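Local coordinates for protein endonuclease V (Homo sapiens, PDB 6OZE) that probably cleaves RNA at inosine sites in a metal-dependent reaction, as an inosine-specific endoribonuclease with an RNase H-like fold, at residues E26-D31 with S35-V40; L59-F64 with L110-L115. The protein carries 4 engineered substitutions. All coordinates share one frame; numbering follows the deposited sequence. Where two conformers were deposited one is given.

Interaction 1. Residues E26-D31 with S35-V40; sequences EAWQRD and SGLQRV. With NA (sodium ion), chain G.
Trp28 and Leu37 make the apolar half of this contact, in which a short 3-10 turn, 27-30, rests on the loop leading into strand 39-47 of the RNase H-like sheet. Leu37 CD1 stands almost exactly over the six-membered ring of the Trp28 indole, 3.8 Å from its centroid and 2° off the ring normal, a well-centred CH-pi contact. The second methyl, Leu37 CD2, reaches toward the outer rim and lies 3.9 Å from Trp28 CZ3. Over the opposite face of the indole lies CG of Gln29, its own neighbour in the turn, displaced toward the rim of the ring. Trp28 CG sits between the backbone N and carbonyl carbon (chi1 64°), which swings the indole across Leu37. The backbone of the 3-10 turn itself sets CB against Ser35 and Gly36: Trp28 CB is 3.2 Å from Ser35 O, and Trp28 CA also makes a CH...O contact with that oxygen.

The polar half is a single hydrogen bond. Ser35 N donates to Asp31 OD2 over 3.0 Å in a bond that is nearly straight (167°), although it arrives from above the carboxylate plane. The same oxygen also accepts from Ala33 N, so one carboxylate oxygen gathers two amides and ties up the short connection between the segments.

Metal binding occupies the far side of the 35-40 segment. A sodium ion takes Leu37 O and the side chain of Gln38, with Phe64 O and three waters completing six ligands. Gln38 bends at chi2 to bring its amide oxygen back to the ion. Leu37 O coordinates the sodium ion directly at 2.3 Å. Gly36 N reaches the metal only through water 1, to which it donates over 2.8 Å.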
ATOM      1  N   GLU A  26      16.855  -1.706   7.049  1.00 35.50           N
ATOM      2  CA  GLU A  26      17.406  -0.395   7.360  1.00 37.76           C
ATOM      3  C   GLU A  26      17.427  -0.188   8.866  1.00 36.72           C
ATOM      4  O   GLU A  26      16.524  -0.645   9.573  1.00 35.14           O
ATOM      5  CB  GLU A  26      16.555   0.708   6.736  1.00 33.27           C
ATOM      6  CG  GLU A  26      16.183   0.438   5.280  1.00 32.32           C
ATOM      7  CD  GLU A  26      17.399   0.215   4.405  1.00 44.89           C
ATOM      8  OE1 GLU A  26      18.376   0.988   4.524  1.00 49.02           O
ATOM      9  OE2 GLU A  26      17.389  -0.751   3.612  1.00 41.55           O
ATOM     10  N   ALA A  27      18.462   0.510   9.346  1.00 33.98           N
ATOM     11  CA  ALA A  27      18.583   0.776  10.776  1.00 37.89           C
ATOM     12  C   ALA A  27      17.355   1.502  11.316  1.00 37.00           C
ATOM     13  O   ALA A  27      16.919   1.233  12.442  1.00 36.92           O
ATOM     14  CB  ALA A  27      19.849   1.584  11.057  1.00 41.58           C
ATOM     15  N   TRP A  28      16.781   2.420  10.532  1.00 34.62           N
ATOM     16  CA  TRP A  28      15.656   3.198  11.049  1.00 33.72           C
ATOM     17  C   TRP A  28      14.455   2.318  11.361  1.00 35.91           C
ATOM     18  O   TRP A  28      13.654   2.656  12.235  1.00 31.23           O
ATOM     19  CB  TRP A  28      15.276   4.351  10.112  1.00 30.41           C
ATOM     20  CG  TRP A  28      14.759   3.954   8.748  1.00 29.49           C
ATOM     21  CD1 TRP A  28      15.471   3.946   7.580  1.00 34.07           C
ATOM     22  CD2 TRP A  28      13.425   3.537   8.405  1.00 25.05           C
ATOM     23  NE1 TRP A  28      14.669   3.545   6.535  1.00 29.79           N
ATOM     24  CE2 TRP A  28      13.409   3.289   7.011  1.00 26.78           C
ATOM     25  CE3 TRP A  28      12.245   3.352   9.137  1.00 26.49           C
ATOM     26  CZ2 TRP A  28      12.266   2.847   6.338  1.00 27.15           C
ATOM     27  CZ3 TRP A  28      11.106   2.918   8.468  1.00 23.96           C
ATOM     28  CH2 TRP A  28      11.124   2.678   7.073  1.00 25.81           C
ATOM     29  N   GLN A  29      14.320   1.183  10.672  1.00 30.36           N
ATOM     30  CA  GLN A  29      13.175   0.310  10.893  1.00 27.49           C
ATOM     31  C   GLN A  29      13.258  -0.422  12.219  1.00 31.88           C
ATOM     32  O   GLN A  29      12.228  -0.886  12.720  1.00 33.97           O
ATOM     33  CB  GLN A  29      13.082  -0.707   9.752  1.00 26.43           C
ATOM     34  CG  GLN A  29      12.833  -0.081   8.394  1.00 26.53           C
ATOM     35  CD  GLN A  29      13.004  -1.080   7.281  1.00 26.69           C
ATOM     36  OE1 GLN A  29      13.978  -1.833   7.267  1.00 29.62           O
ATOM     37  NE2 GLN A  29      12.051  -1.114   6.348  1.00 27.96           N
ATOM     38  N   ARG A  30      14.455  -0.546  12.784  1.00 32.53           N
ATOM     39  CA  ARG A  30      14.682  -1.286  14.013  1.00 35.26           C
ATOM     40  C   ARG A  30      14.752  -0.376  15.231  1.00 40.89           C
ATOM     41  O   ARG A  30      15.131  -0.831  16.314  1.00 44.07           O
ATOM     42  CB  ARG A  30      15.948  -2.140  13.893  1.00 41.61           C
ATOM     43  CG  ARG A  30      15.914  -3.113  12.704  1.00 40.53           C
ATOM     44  CD  ARG A  30      17.163  -3.975  12.627  1.00 54.92           C
ATOM     45  NE  ARG A  30      18.314  -3.249  12.095  1.00 68.38           N
ATOM     46  CZ  ARG A  30      18.729  -3.324  10.833  1.00 68.68           C
ATOM     47  NH1 ARG A  30      18.089  -4.095   9.964  1.00 62.14           N
ATOM     48  NH2 ARG A  30      19.788  -2.629  10.440  1.00 69.61           N
ATOM     49  N   ASP A  31      14.408   0.896  15.075  1.00 34.03           N
ATOM     50  CA  ASP A  31      14.384   1.835  16.187  1.00 34.84           C
ATOM     51  C   ASP A  31      12.949   2.101  16.607  1.00 32.53           C
ATOM     52  O   ASP A  31      12.078   2.274  15.753  1.00 33.04           O
ATOM     53  CB  ASP A  31      15.013   3.159  15.761  1.00 34.91           C
ATOM     54  CG  ASP A  31      15.126   4.135  16.908  1.00 38.72           C
ATOM     55  OD1 ASP A  31      16.082   4.006  17.700  1.00 44.26           O
ATOM     56  OD2 ASP A  31      14.246   5.011  17.033  1.00 36.79           O
ATOM     57  N   SER A  35      14.021   6.528  14.431  1.00 31.61           N
ATOM     58  CA  SER A  35      15.118   7.470  14.288  0.60 33.16           C
ATOM     59  C   SER A  35      15.856   7.190  12.989  1.00 37.33           C
ATOM     60  O   SER A  35      16.215   6.046  12.696  1.00 36.27           O
ATOM     61  CB  SER A  35      16.074   7.330  15.466  0.60 35.68           C
ATOM     62  OG  SER A  35      17.187   8.186  15.307  0.60 38.25           O
ATOM     63  N   GLY A  36      16.065   8.239  12.206  1.00 32.04           N
ATOM     64  CA  GLY A  36      16.683   8.122  10.914  1.00 33.98           C
ATOM     65  C   GLY A  36      15.701   8.124   9.762  1.00 34.80           C
ATOM     66  O   GLY A  36      16.117   8.304   8.608  1.00 33.18           O
ATOM     67  N   LEU A  37      14.408   7.922  10.039  1.00 26.56           N
ATOM     68  CA  LEU A  37      13.389   8.029   9.002  1.00 25.33           C
ATOM     69  C   LEU A  37      13.019   9.495   8.824  1.00 26.87           C
ATOM     70  O   LEU A  37      12.582  10.149   9.773  1.00 27.34           O
ATOM     71  CB  LEU A  37      12.154   7.216   9.386  1.00 23.81           C
ATOM     72  CG  LEU A  37      10.995   7.294   8.397  1.00 23.33           C
ATOM     73  CD1 LEU A  37      11.404   6.775   6.998  1.00 23.75           C
ATOM     74  CD2 LEU A  37       9.804   6.518   8.948  1.00 24.78           C
ATOM     75  N   GLN A  38      13.190  10.013   7.608  1.00 28.50           N
ATOM     76  CA  GLN A  38      12.920  11.416   7.326  1.00 29.09           C
ATOM     77  C   GLN A  38      11.800  11.641   6.326  1.00 26.01           C
ATOM     78  O   GLN A  38      11.171  12.702   6.366  1.00 25.81           O
ATOM     79  CB  GLN A  38      14.183  12.110   6.785  1.00 32.15           C
ATOM     80  CG  GLN A  38      15.285  12.270   7.807  1.00 43.84           C
ATOM     81  CD  GLN A  38      14.950  13.325   8.847  1.00 53.29           C
ATOM     82  OE1 GLN A  38      14.217  13.063   9.796  1.00 51.06           O
ATOM     83  NE2 GLN A  38      15.473  14.531   8.657  1.00 69.14           N
ATOM     84  N   ARG A  39      11.581  10.714   5.392  1.00 23.06           N
ATOM     85  CA  ARG A  39      10.585  10.894   4.342  1.00 22.75           C
ATOM     86  C   ARG A  39       9.824   9.598   4.105  1.00 23.37           C
ATOM     87  O   ARG A  39      10.429   8.541   3.895  1.00 23.79           O
ATOM     88  CB  ARG A  39      11.248  11.342   3.035  1.00 23.93           C
ATOM     89  CG  ARG A  39      11.880  12.722   3.133  1.00 26.31           C
ATOM     90  CD  ARG A  39      12.600  13.112   1.842  1.00 29.32           C
ATOM     91  NE  ARG A  39      13.612  12.125   1.487  1.00 30.54           N
ATOM     92  CZ  ARG A  39      14.832  12.074   2.008  1.00 37.59           C
ATOM     93  NH1 ARG A  39      15.674  11.131   1.612  1.00 43.89           N
ATOM     94  NH2 ARG A  39      15.217  12.961   2.917  1.00 39.64           N
ATOM     95  N   VAL A  40       8.498   9.693   4.128  1.00 20.33           N
ATOM     96  CA  VAL A  40       7.604   8.564   3.898  0.75 20.24           C
ATOM     97  C   VAL A  40       6.739   8.904   2.693  1.00 20.93           C
ATOM     98  O   VAL A  40       6.158   9.992   2.635  1.00 22.07           O
ATOM     99  CB  VAL A  40       6.719   8.292   5.130  0.75 19.94           C
ATOM    100  CG1 VAL A  40       5.769   7.145   4.865  0.75 18.71           C
ATOM    101  CG2 VAL A  40       7.570   8.005   6.370  0.75 23.77           C
TER
HETATM  102 NA    NA G 306      12.861  11.813  11.298  1.00 40.96          NA
HETATM  103  O   HOH W   1      15.129  10.801  12.575  1.00 45.41           O
HETATM  104  O   HOH W   2      13.083  14.113  12.429  1.00 57.30           O
HETATM  105  O   HOH W   3      12.280   9.946  12.882  1.00 35.08           O

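Interaction 2. Residues L59-F64 with L110-L115; sequences LVVLSF and LMPQVL. With NA (sodium ion), chain G.
Val61, toward the end of strand 54-63, points its side chain at Leu110 and Pro112 in the loop that follows helix 89-106. Val61 CB lies 4.0 Å from Leu110 O, the backbone oxygen that the whole branched group faces. Val61 CG1, anti to the backbone N (chi1 -178°), comes closer, 3.5 Å from Leu110 O. Val61 CG2, the branch beside the backbone N, also borders Leu110 O, at 3.7 Å. The two methyls thus straddle one carbonyl oxygen, a van der Waals fit of apolar carbon to backbone. Val61 CG2 has a second neighbour in Pro112 CD, at 3.9 Å, and the two side chains meet at about a right angle, a methyl against the ring carbon next to the proline nitrogen.

Two residues back along the strand, Leu59 turns the same way. Leu59 CD1 lies 4.3 Å from Leu115 CD2, a loose methyl-to-methyl contact where the loop runs into strand 115-118. Leu103 of helix 89-106 packs on both Val61 and Pro112, and Leu99 on Leu59, so the helix covers this layer. Val60 and Leu62 pack instead against helix 226-242.

At the other end of the segment the chemistry changes. Phe64 O lies 2.7 Å from the sodium ion and coordinates it, and the edge of the Phe64 ring faces water 3 in plane. In the loop, Gln113 NE2 hydrogen-bonds to Gly36 O and Gln113 OE1 accepts from the amides of Gln38 and Arg39, which places the loop beside strand 39-47 as well. Apolar side chains from the sheet meeting the helix layer above it, with the connecting loop wedged in at the border, are what the alpha/beta core of an RNase H-like domain is built from.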
ATOM      1  N   LEU A  59       1.688  10.227  -6.431  1.00 19.00           N
ATOM      2  CA  LEU A  59       2.777   9.964  -5.493  1.00 17.28           C
ATOM      3  C   LEU A  59       2.970  11.195  -4.636  1.00 19.09           C
ATOM      4  O   LEU A  59       3.091  12.308  -5.159  1.00 21.19           O
ATOM      5  CB  LEU A  59       4.065   9.646  -6.265  1.00 20.27           C
ATOM      6  CG  LEU A  59       5.372   9.688  -5.466  1.00 20.68           C
ATOM      7  CD1 LEU A  59       5.391   8.555  -4.444  1.00 21.81           C
ATOM      8  CD2 LEU A  59       6.557   9.562  -6.412  1.00 22.40           C
ATOM      9  N   VAL A  60       2.985  10.998  -3.314  1.00 17.58           N
ATOM     10  CA  VAL A  60       3.284  12.077  -2.384  1.00 20.33           C
ATOM     11  C   VAL A  60       4.444  11.640  -1.502  1.00 20.55           C
ATOM     12  O   VAL A  60       4.665  10.446  -1.282  1.00 21.33           O
ATOM     13  CB  VAL A  60       2.077  12.496  -1.519  1.00 20.66           C
ATOM     14  CG1 VAL A  60       0.925  12.981  -2.407  1.00 24.03           C
ATOM     15  CG2 VAL A  60       1.636  11.345  -0.582  1.00 21.28           C
ATOM     16  N   VAL A  61       5.225  12.611  -1.051  1.00 19.63           N
ATOM     17  CA  VAL A  61       6.244  12.362  -0.035  1.00 21.18           C
ATOM     18  C   VAL A  61       5.985  13.311   1.121  1.00 20.53           C
ATOM     19  O   VAL A  61       5.757  14.508   0.910  1.00 21.75           O
ATOM     20  CB  VAL A  61       7.669  12.553  -0.582  1.00 23.90           C
ATOM     21  CG1 VAL A  61       8.702  12.220   0.505  1.00 26.41           C
ATOM     22  CG2 VAL A  61       7.873  11.689  -1.839  1.00 22.48           C
ATOM     23  N   LEU A  62       6.001  12.776   2.343  1.00 19.90           N
ATOM     24  CA  LEU A  62       5.795  13.561   3.547  1.00 21.52           C
ATOM     25  C   LEU A  62       7.034  13.494   4.432  1.00 22.61           C
ATOM     26  O   LEU A  62       7.741  12.483   4.475  1.00 21.29           O
ATOM     27  CB  LEU A  62       4.596  13.032   4.361  1.00 22.16           C
ATOM     28  CG  LEU A  62       3.183  13.385   3.897  1.00 24.71           C
ATOM     29  CD1 LEU A  62       2.856  12.863   2.506  1.00 29.09           C
ATOM     30  CD2 LEU A  62       2.171  12.860   4.919  1.00 24.33           C
ATOM     31  N   SER A  63       7.298  14.582   5.134  1.00 24.85           N
ATOM     32  CA  SER A  63       8.329  14.548   6.154  1.00 22.48           C
ATOM     33  C   SER A  63       7.883  13.645   7.298  1.00 23.99           C
ATOM     34  O   SER A  63       6.692  13.419   7.510  1.00 24.63           O
ATOM     35  CB  SER A  63       8.581  15.955   6.665  1.00 27.91           C
ATOM     36  OG  SER A  63       7.397  16.531   7.191  1.00 31.42           O
ATOM     37  N   PHE A  64       8.856  13.107   8.019  1.00 23.49           N
ATOM     38  CA  PHE A  64       8.555  12.276   9.170  1.00 23.42           C
ATOM     39  C   PHE A  64       9.443  12.716  10.322  1.00 24.52           C
ATOM     40  O   PHE A  64      10.651  12.879  10.136  1.00 27.51           O
ATOM     41  CB  PHE A  64       8.840  10.796   8.861  1.00 25.51           C
ATOM     42  CG  PHE A  64       8.436   9.878   9.980  1.00 24.17           C
ATOM     43  CD1 PHE A  64       9.326   9.569  10.997  1.00 25.31           C
ATOM     44  CD2 PHE A  64       7.158   9.362  10.027  1.00 22.95           C
ATOM     45  CE1 PHE A  64       8.940   8.744  12.046  1.00 23.55           C
ATOM     46  CE2 PHE A  64       6.766   8.528  11.083  1.00 26.16           C
ATOM     47  CZ  PHE A  64       7.671   8.223  12.082  1.00 25.81           C
ATOM     48  N   LEU A 110      14.529  14.160  -2.350  1.00 33.05           N
ATOM     49  CA  LEU A 110      13.203  13.995  -1.768  1.00 33.25           C
ATOM     50  C   LEU A 110      12.695  12.565  -1.864  1.00 28.59           C
ATOM     51  O   LEU A 110      11.535  12.309  -1.522  1.00 27.28           O
ATOM     52  CB  LEU A 110      12.196  14.955  -2.409  1.00 33.78           C
ATOM     53  CG  LEU A 110      12.353  16.438  -2.062  1.00 41.47           C
ATOM     54  CD1 LEU A 110      11.297  17.269  -2.783  1.00 41.18           C
ATOM     55  CD2 LEU A 110      12.298  16.666  -0.558  1.00 42.68           C
ATOM     56  N   MET A 111      13.526  11.632  -2.324  1.00 28.66           N
ATOM     57  CA  MET A 111      13.074  10.258  -2.495  1.00 24.10           C
ATOM     58  C   MET A 111      12.608   9.705  -1.158  1.00 27.03           C
ATOM     59  O   MET A 111      13.282   9.907  -0.136  1.00 30.95           O
ATOM     60  CB  MET A 111      14.207   9.381  -3.023  1.00 30.45           C
ATOM     61  CG  MET A 111      14.314   9.368  -4.541  1.00 38.20           C
ATOM     62  SD  MET A 111      12.893   8.558  -5.310  1.00 34.66           S
ATOM     63  CE  MET A 111      12.976   6.929  -4.579  1.00 37.89           C
ATOM     64  N   PRO A 112      11.477   9.020  -1.116  1.00 25.23           N
ATOM     65  CA  PRO A 112      11.027   8.423   0.143  1.00 22.91           C
ATOM     66  C   PRO A 112      11.909   7.254   0.556  1.00 25.75           C
ATOM     67  O   PRO A 112      12.482   6.548  -0.275  1.00 26.06           O
ATOM     68  CB  PRO A 112       9.612   7.945  -0.188  1.00 23.40           C
ATOM     69  CG  PRO A 112       9.599   7.758  -1.678  1.00 24.95           C
ATOM     70  CD  PRO A 112      10.507   8.836  -2.209  1.00 24.98           C
ATOM     71  N   GLN A 113      11.988   7.031   1.868  1.00 22.71           N
ATOM     72  CA  GLN A 113      12.700   5.866   2.381  1.00 25.29           C
ATOM     73  C   GLN A 113      11.803   4.639   2.490  1.00 20.96           C
ATOM     74  O   GLN A 113      12.310   3.525   2.708  1.00 23.79           O
ATOM     75  CB  GLN A 113      13.305   6.197   3.752  1.00 25.25           C
ATOM     76  CG  GLN A 113      14.426   7.219   3.670  1.00 26.29           C
ATOM     77  CD  GLN A 113      14.673   7.894   4.990  1.00 26.61           C
ATOM     78  OE1 GLN A 113      13.975   8.840   5.340  1.00 26.60           O
ATOM     79  NE2 GLN A 113      15.657   7.407   5.744  1.00 31.11           N
ATOM     80  N   VAL A 114      10.497   4.832   2.343  1.00 19.43           N
ATOM     81  CA  VAL A 114       9.503   3.769   2.446  1.00 19.62           C
ATOM     82  C   VAL A 114       8.236   4.301   1.792  1.00 18.45           C
ATOM     83  O   VAL A 114       7.949   5.501   1.852  1.00 20.19           O
ATOM     84  CB  VAL A 114       9.272   3.398   3.941  1.00 18.83           C
ATOM     85  CG1 VAL A 114       8.874   4.641   4.768  1.00 24.14           C
ATOM     86  CG2 VAL A 114       8.202   2.313   4.080  1.00 21.70           C
ATOM     87  N   LEU A 115       7.469   3.407   1.176  1.00 18.23           N
ATOM     88  CA  LEU A 115       6.187   3.764   0.583  1.00 19.93           C
ATOM     89  C   LEU A 115       5.077   3.067   1.346  1.00 18.95           C
ATOM     90  O   LEU A 115       5.153   1.856   1.586  1.00 21.28           O
ATOM     91  CB  LEU A 115       6.103   3.294  -0.875  1.00 20.75           C
ATOM     92  CG  LEU A 115       7.067   3.895  -1.891  1.00 24.76           C
ATOM     93  CD1 LEU A 115       6.843   3.216  -3.258  1.00 25.19           C
ATOM     94  CD2 LEU A 115       6.830   5.386  -1.988  1.00 23.68           C
TER
HETATM   95 NA    NA G 306      12.861  11.813  11.298  1.00 40.96          NA
HETATM   96  O   HOH W   2      13.083  14.113  12.429  1.00 57.30           O
HETATM   97  O   HOH W   3      12.280   9.946  12.882  1.00 35.08           O
HETATM   98  O   HOH W   1      15.129  10.801  12.575  1.00 45.41           O

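How the interactions relate
The two interactions sit side by side at one part of the sheet: interaction 1 packs on the loop leading into strand 39-47, and interaction 2 on the neighbouring antiparallel strand 54-63. Interaction 2 is the core contact, carried by methyls, a proline ring and a backbone oxygen under helix 89-106. Interaction 1 lies nearer the surface, with a buried indole and leucine beside a more open side where a carboxylate takes an amide. They share the sodium ion and its three waters, 35-40 supplying two protein oxygens and 59-64 the third. Arg39 NE also hydrogen-bonds to Met111 O and, with Gln113, ties loop 110-115 to segment 35-40.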